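Local coordinates for period circadian protein homolog 2 (Mus musculus, PDB 3GDI) that acts in the mammalian circadian clock as a nuclear regulator of transcription and carries tandem PAS domains that probably mediate protein-protein interactions, at residues Asp25-Ala30 against Leu39-Gln44; Pro206-Leu211 against Pro231-Thr236; Glu149-Gly154 against Asp276-Pro281. One frame throughout, in Å; residues are numbered along the deposited sequence.

Interaction 1: residues Asp25-Ala30 against Leu39-Gln44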
# COMPACT_ATOMS: atom_id res chain seq x y z
N ASP A 25 -0.99 28.54 10.34
CA ASP A 25 -0.12 27.41 10.02
C ASP A 25 -0.32 26.81 8.64
O ASP A 25 0.27 25.78 8.33
CB ASP A 25 -0.28 26.33 11.09
CG ASP A 25 0.53 26.61 12.34
OD1 ASP A 25 1.77 26.50 12.28
OD2 ASP A 25 -0.09 26.95 13.37
N MET A 26 -1.15 27.43 7.81
CA MET A 26 -1.38 26.92 6.47
C MET A 26 -0.67 27.73 5.38
O MET A 26 -0.16 28.82 5.63
CB MET A 26 -2.87 26.87 6.15
CG MET A 26 -3.60 25.75 6.87
SD MET A 26 -5.27 25.50 6.24
CE MET A 26 -4.96 24.30 4.93
N PHE A 27 -0.62 27.16 4.18
CA PHE A 27 -0.01 27.83 3.05
C PHE A 27 -0.35 27.07 1.78
O PHE A 27 -0.67 25.88 1.83
CB PHE A 27 1.52 27.94 3.21
CG PHE A 27 2.28 26.65 2.99
CD1 PHE A 27 2.56 25.80 4.05
CD2 PHE A 27 2.75 26.31 1.72
CE1 PHE A 27 3.29 24.62 3.85
CE2 PHE A 27 3.48 25.14 1.51
CZ PHE A 27 3.75 24.30 2.58
N ALA A 28 -0.32 27.76 0.65
CA ALA A 28 -0.63 27.14 -0.62
C ALA A 28 0.59 27.19 -1.53
O ALA A 28 1.45 28.05 -1.37
CB ALA A 28 -1.80 27.87 -1.28
N VAL A 29 0.66 26.25 -2.46
CA VAL A 29 1.77 26.18 -3.39
C VAL A 29 1.37 25.45 -4.67
O VAL A 29 0.70 24.42 -4.63
CB VAL A 29 2.98 25.45 -2.75
CG1 VAL A 29 2.58 24.04 -2.35
CG2 VAL A 29 4.14 25.42 -3.73
N ALA A 30 1.77 26.02 -5.81
CA ALA A 30 1.47 25.43 -7.11
C ALA A 30 2.80 24.92 -7.63
O ALA A 30 3.78 25.66 -7.68
CB ALA A 30 0.90 26.48 -8.04
N LEU A 39 5.79 27.16 -9.05
CA LEU A 39 5.24 28.23 -9.89
C LEU A 39 4.67 29.33 -8.99
O LEU A 39 5.01 30.51 -9.16
CB LEU A 39 4.14 27.68 -10.80
CG LEU A 39 4.51 26.48 -11.68
CD1 LEU A 39 3.29 26.00 -12.45
CD2 LEU A 39 5.63 26.86 -12.63
N TYR A 40 3.82 28.95 -8.05
CA TYR A 40 3.22 29.91 -7.11
C TYR A 40 3.38 29.42 -5.67
O TYR A 40 3.21 28.23 -5.39
CB TYR A 40 1.73 30.11 -7.41
CG TYR A 40 0.96 30.81 -6.30
CD1 TYR A 40 1.33 32.08 -5.84
CD2 TYR A 40 -0.13 30.18 -5.68
CE1 TYR A 40 0.64 32.70 -4.80
CE2 TYR A 40 -0.82 30.80 -4.63
CZ TYR A 40 -0.43 32.06 -4.20
OH TYR A 40 -1.10 32.66 -3.16
N ILE A 41 3.70 30.34 -4.76
CA ILE A 41 3.87 30.01 -3.35
C ILE A 41 3.10 31.03 -2.52
O ILE A 41 3.25 32.24 -2.71
CB ILE A 41 5.38 29.99 -2.96
CG1 ILE A 41 5.72 28.70 -2.21
CG2 ILE A 41 5.73 31.20 -2.10
CD1 ILE A 41 4.99 28.51 -0.90
N SER A 42 2.26 30.54 -1.60
CA SER A 42 1.46 31.41 -0.75
C SER A 42 2.30 32.11 0.31
O SER A 42 3.35 31.61 0.72
CB SER A 42 0.35 30.59 -0.07
OG SER A 42 -0.43 31.40 0.79
N ASN A 43 1.83 33.27 0.76
CA ASN A 43 2.53 34.05 1.77
C ASN A 43 2.45 33.34 3.13
O ASN A 43 1.88 32.25 3.23
CB ASN A 43 1.92 35.44 1.88
CG ASN A 43 2.10 36.25 0.61
OD1 ASN A 43 3.21 36.67 0.28
ND2 ASN A 43 1.01 36.46 -0.12
N GLN A 44 3.01 33.97 4.16
CA GLN A 44 3.00 33.41 5.51
C GLN A 44 3.97 32.23 5.64
O GLN A 44 4.24 31.77 6.75
CB GLN A 44 1.58 32.98 5.89
CG GLN A 44 1.43 32.41 7.30
CD GLN A 44 -0.01 32.12 7.66
OE1 GLN A 44 -0.83 33.03 7.77
NE2 GLN A 44 -0.33 30.84 7.85
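A classic beta bulge marks this strand pair: Leu-39 and Tyr-40 both face Ala-30, whose O receives a weak bond from each of their amides, 2.9 Å from Leu-39 N and 3.3 Å from Tyr-40 N. The remaining bonds are shorter: Ala-30 N gives a nearly straight bond to Tyr-40 O (2.7 Å, 169°), and Ser-42 N reaches Ala-28 O at 2.6 Å. The same Tyr-40 O also lies 3.2 Å from Val-29 CA in a CA-H...O contact, next to the non-hydrogen-bonded pair of Val-29 and Ile-41. These strands form the first hairpin of the antiparallel PAS-A sheet, with 38-41 at its edge and 26-31 running on against 142-150. On the face of Val-29 and Ile-41, Val-29 CG2 meets Ile-41 CG1, while Ile-41 CD1 approaches the Phe-27 ring obliquely, 4.1 Å from CD2. With CG between the backbone N and the carbonyl carbon (chi1 75°), that ring stays on the side of Ile-41 and also packs edge-to-face with Phe-123. The other face brings Ala-30 CB against Tyr-40 CB at 3.8 Å. The extended Gln-44 side chain brings NE2 to 3.0 Å from backbone Met-26 O, and NE2 is hydrogen-bonded to Asn-23 O.

Interaction 2: residues Pro206-Leu211 against Pro231-Thr236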
# COMPACT_ATOMS: atom_id res chain seq x y z
N PRO A 206 7.69 -4.18 24.60
CA PRO A 206 8.16 -5.57 24.67
C PRO A 206 7.37 -6.49 25.60
O PRO A 206 7.38 -7.71 25.43
CB PRO A 206 9.64 -5.42 25.07
CG PRO A 206 9.75 -4.03 25.63
CD PRO A 206 8.81 -3.24 24.76
N SER A 207 6.68 -5.93 26.59
CA SER A 207 5.89 -6.75 27.51
C SER A 207 4.45 -6.97 27.06
O SER A 207 3.70 -7.71 27.69
CB SER A 207 5.89 -6.13 28.91
OG SER A 207 7.21 -6.01 29.41
N ASP A 208 4.06 -6.31 25.97
CA ASP A 208 2.71 -6.45 25.45
C ASP A 208 2.72 -7.15 24.09
O ASP A 208 1.71 -7.22 23.41
CB ASP A 208 2.06 -5.07 25.33
CG ASP A 208 1.83 -4.42 26.68
OD1 ASP A 208 1.45 -3.22 26.72
OD2 ASP A 208 2.03 -5.11 27.71
N ARG A 209 3.88 -7.67 23.71
CA ARG A 209 4.01 -8.37 22.44
C ARG A 209 3.41 -9.78 22.51
O ARG A 209 2.65 -10.18 21.63
CB ARG A 209 5.47 -8.44 22.02
CG ARG A 209 5.94 -7.12 21.51
CD ARG A 209 7.39 -7.13 21.15
NE ARG A 209 7.78 -5.78 20.76
CZ ARG A 209 9.03 -5.35 20.67
NH1 ARG A 209 10.03 -6.17 20.95
NH2 ARG A 209 9.27 -4.09 20.31
N PRO A 210 3.78 -10.56 23.54
CA PRO A 210 3.21 -11.91 23.63
C PRO A 210 1.68 -11.84 23.67
O PRO A 210 1.00 -12.78 23.26
CB PRO A 210 3.81 -12.44 24.93
CG PRO A 210 5.17 -11.79 24.94
CD PRO A 210 4.87 -10.37 24.52
N LEU A 211 1.15 -10.74 24.17
CA LEU A 211 -0.30 -10.57 24.24
C LEU A 211 -0.90 -10.64 22.84
O LEU A 211 -2.01 -11.11 22.67
CB LEU A 211 -0.67 -9.23 24.88
CG LEU A 211 -0.56 -9.03 26.39
CD1 LEU A 211 0.86 -9.35 26.87
CD2 LEU A 211 -0.93 -7.59 26.73
N PRO A 231 -5.03 -2.99 28.77
CA PRO A 231 -4.38 -1.94 27.99
C PRO A 231 -3.23 -2.51 27.17
O PRO A 231 -2.69 -3.57 27.48
CB PRO A 231 -3.87 -1.00 29.06
CG PRO A 231 -3.30 -2.00 30.04
CD PRO A 231 -4.39 -3.09 30.10
N ILE A 232 -2.85 -1.79 26.12
CA ILE A 232 -1.75 -2.18 25.27
C ILE A 232 -0.93 -0.90 25.17
O ILE A 232 -1.51 0.18 25.06
CB ILE A 232 -2.23 -2.62 23.86
CG1 ILE A 232 -2.64 -4.10 23.86
CG2 ILE A 232 -1.14 -2.40 22.82
CD1 ILE A 232 -1.47 -5.05 23.93
N ARG A 233 0.39 -1.00 25.22
CA ARG A 233 1.23 0.17 25.10
C ARG A 233 1.83 0.22 23.71
O ARG A 233 2.37 -0.76 23.23
CB ARG A 233 2.30 0.16 26.18
CG ARG A 233 1.75 0.60 27.53
CD ARG A 233 2.74 0.42 28.64
NE ARG A 233 3.11 -0.98 28.78
CZ ARG A 233 3.98 -1.44 29.67
NH1 ARG A 233 4.58 -0.61 30.51
NH2 ARG A 233 4.26 -2.74 29.71
N PHE A 234 1.70 1.38 23.07
CA PHE A 234 2.18 1.59 21.70
C PHE A 234 3.24 2.70 21.71
O PHE A 234 3.02 3.78 22.28
CB PHE A 234 0.99 2.02 20.85
CG PHE A 234 1.23 1.92 19.37
CD1 PHE A 234 0.73 0.83 18.65
CD2 PHE A 234 1.94 2.91 18.70
CE1 PHE A 234 0.93 0.73 17.27
CE2 PHE A 234 2.14 2.82 17.32
CZ PHE A 234 1.63 1.73 16.60
N ARG A 235 4.39 2.45 21.07
CA ARG A 235 5.45 3.44 21.03
C ARG A 235 5.22 4.57 20.03
O ARG A 235 4.79 4.34 18.90
CB ARG A 235 6.79 2.77 20.72
CG ARG A 235 7.97 3.73 20.72
CD ARG A 235 9.29 2.99 20.94
NE ARG A 235 9.42 1.85 20.03
CZ ARG A 235 9.57 1.96 18.72
NH1 ARG A 235 9.67 0.87 17.97
NH2 ARG A 235 9.63 3.16 18.16
N THR A 236 5.50 5.80 20.46
CA THR A 236 5.31 6.93 19.57
C THR A 236 6.65 7.34 18.96
O THR A 236 7.69 6.75 19.25
CB THR A 236 4.70 8.14 20.32
OG1 THR A 236 5.69 8.75 21.15
CG2 THR A 236 3.53 7.70 21.18
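Asp-208 OD1 takes two N-H groups of Arg-233, one from the backbone and one from the side chain. In the PAS fold of the second domain this ties the residue just before helix 209-221 to strand 227-235, an outermost strand of the five-stranded antiparallel sheet. The stronger bond comes from Arg-233 N, 2.9 Å from Asp-208 OD1 at an N-H...O angle of 144°, and uses the anti lone pair, the one turned away from OD2. Arg-233 NE supplies the second, a weak, long salt bridge of 3.5 Å to the same oxygen, though it is nearly straight. OD1 lies in the guanidinium plane, at its edge, while the carboxylate itself is turned 43° from that plane. A bend at chi3 (-60°) folds the arginine chain back so that NE and the backbone N can address one oxygen. Replacing Asp-208 with an alanine would probably leave Arg-233 N without this acceptor and set the guanidinium free to swing away from the helix start.

Beside the polar pair, Ile-232 CD1 fills the angle between Asp-208 CB and Leu-211 CD2, 3.8 Å from each. The Leu-211 and Ile-232 side chains lie antiparallel, their ends passing side by side. Farther out, backbone bonds of Arg-233 with His-205 and of Arg-235 with Gln-203 hold the chain leading into 206-211 against the strand. At the outer end of the guanidinium, Arg-233 NH2 lies 3.8 Å from Ser-207 CB.

Interaction 3: residues Glu149-Gly154 against Asp276-Pro281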
# COMPACT_ATOMS: atom_id res chain seq x y z
N GLU A 149 -1.31 22.23 5.58
CA GLU A 149 -1.61 22.66 6.93
C GLU A 149 -0.65 22.03 7.94
O GLU A 149 -0.49 20.81 7.97
CB GLU A 149 -3.04 22.29 7.30
CG GLU A 149 -3.38 22.54 8.76
CD GLU A 149 -4.81 22.18 9.08
OE1 GLU A 149 -5.20 22.29 10.26
OE2 GLU A 149 -5.55 21.79 8.15
N ARG A 150 -0.02 22.88 8.74
CA ARG A 150 0.92 22.41 9.75
C ARG A 150 0.13 21.58 10.77
O ARG A 150 -0.95 21.97 11.19
CB ARG A 150 1.56 23.62 10.44
CG ARG A 150 2.97 23.38 10.96
CD ARG A 150 3.00 23.07 12.43
NE ARG A 150 4.37 22.78 12.85
CZ ARG A 150 4.73 22.46 14.09
NH1 ARG A 150 3.82 22.39 15.06
NH2 ARG A 150 6.00 22.19 14.37
N VAL A 151 0.68 20.42 11.14
CA VAL A 151 0.04 19.52 12.08
C VAL A 151 0.60 19.65 13.50
O VAL A 151 1.81 19.75 13.69
CB VAL A 151 0.19 18.05 11.63
CG1 VAL A 151 -0.38 17.11 12.68
CG2 VAL A 151 -0.52 17.84 10.31
N HIS A 152 -0.30 19.65 14.48
CA HIS A 152 0.09 19.78 15.88
C HIS A 152 -0.19 18.55 16.73
O HIS A 152 -1.22 17.88 16.57
CB HIS A 152 -0.61 20.99 16.52
CG HIS A 152 -0.13 22.30 16.00
ND1 HIS A 152 -0.73 22.93 14.93
CD2 HIS A 152 0.94 23.05 16.34
CE1 HIS A 152 -0.04 24.02 14.64
NE2 HIS A 152 0.97 24.12 15.48
N SER A 153 0.74 18.26 17.63
CA SER A 153 0.60 17.13 18.53
C SER A 153 -0.72 17.26 19.27
O SER A 153 -0.99 18.29 19.89
CB SER A 153 1.74 17.13 19.53
OG SER A 153 1.46 16.25 20.59
N GLY A 154 -1.55 16.23 19.20
CA GLY A 154 -2.84 16.28 19.89
C GLY A 154 -2.75 16.31 21.40
O GLY A 154 -3.77 16.33 22.09
N ASP A 276 5.09 16.82 22.94
CA ASP A 276 5.42 16.97 21.52
C ASP A 276 5.76 15.59 21.00
O ASP A 276 6.89 15.10 21.15
CB ASP A 276 6.62 17.90 21.32
CG ASP A 276 6.83 18.25 19.86
OD1 ASP A 276 6.61 17.37 18.99
OD2 ASP A 276 7.22 19.40 19.57
N VAL A 277 4.78 14.95 20.38
CA VAL A 277 4.95 13.60 19.88
C VAL A 277 5.77 13.51 18.59
O VAL A 277 6.18 12.42 18.18
CB VAL A 277 3.57 12.95 19.70
CG1 VAL A 277 2.87 13.51 18.48
CG2 VAL A 277 3.72 11.46 19.64
N PHE A 278 6.05 14.65 17.97
CA PHE A 278 6.84 14.68 16.74
C PHE A 278 8.34 14.79 16.97
O PHE A 278 9.14 14.54 16.05
CB PHE A 278 6.37 15.81 15.83
CG PHE A 278 5.01 15.58 15.25
CD1 PHE A 278 4.80 14.55 14.34
CD2 PHE A 278 3.92 16.34 15.66
CE1 PHE A 278 3.53 14.27 13.85
CE2 PHE A 278 2.65 16.08 15.18
CZ PHE A 278 2.45 15.03 14.27
N ALA A 279 8.74 15.16 18.18
CA ALA A 279 10.15 15.28 18.51
C ALA A 279 10.83 13.95 18.20
O ALA A 279 10.16 12.97 17.88
CB ALA A 279 10.31 15.62 19.98
N ALA A 280 12.16 13.91 18.31
CA ALA A 280 12.90 12.69 18.04
C ALA A 280 13.25 11.97 19.34
O ALA A 280 13.32 12.60 20.39
CB ALA A 280 14.17 13.02 17.27
N PRO A 281 13.47 10.65 19.28
CA PRO A 281 13.82 9.86 20.47
C PRO A 281 15.33 9.86 20.74
O PRO A 281 16.14 9.78 19.82
CB PRO A 281 13.31 8.48 20.12
CG PRO A 281 13.63 8.39 18.67
CD PRO A 281 13.18 9.76 18.14
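Residues 149-150 end the last strand of the PAS-A sheet, and 151-153 run on extended to meet the type I beta turn from Asp-276 to Ala-279, with the CA atoms of Ser-153 and Asp-276 5.7 Å apart. The contact joins the exit of the first PAS domain, where the chain passes on towards the second, to the loop that follows strand 259-268, the last strand of the second PAS sheet. The turn is also an Asx turn: Asp-276 OD1 accepts from Phe-278 N at 3.0 Å, nearly along its C-O axis, and more weakly from Ala-279 N. Together with a weak backbone bond from Ala-279 N to Asp-276 O, these bonds brace the bend that presents Val-277 and Phe-278 to the first segment.

Phe-278 is the main contributor from the turn, and Ser-153 from the first segment. With CG anti to its carbonyl carbon (chi1 -69°), the Phe-278 ring reaches across to residues 151-153. Its rim meets the backbone there, CE2 lying 3.8 Å from Ser-153 N, which is close to the ring plane. Val-151 approaches the ring obliquely through its CG1 branch, 3.9 Å from CZ, and the two side chains run nearly perpendicular to each other. Pro-122 and Val-185 also pack on Phe-278, while Pro-186 touches Val-151, bringing both domains to this junction.

Ser-153 meets the turn beside this aromatic contact. Its buried hydroxyl has hydrogen-bonding partners in Glu-275 O and Tyr-155 N, just beyond the two segments. Against the turn itself the contact is by packing, with Ser-153 OG 3.7 Å from Val-277 CG1.

Interactions 1 and 2 lie on opposite sides of the chain's centre, one in each PAS domain, with nearest atoms about 20 Å apart; interaction 3 lies between them and touches both. It shares a sheet with interaction 1, because strands 26-31 and 142-150 are neighbours, and meets interaction 2 where Val-277 packs on Thr-236. All three are partly buried, mixing core and surface. Interaction 1 buries the most area and relies on backbone pairing at a sheet edge. Interaction 2 couples a helix start to an edge strand through a charged pair beside apolar packing. Interaction 3, at the domain junction, is mainly van der Waals contact.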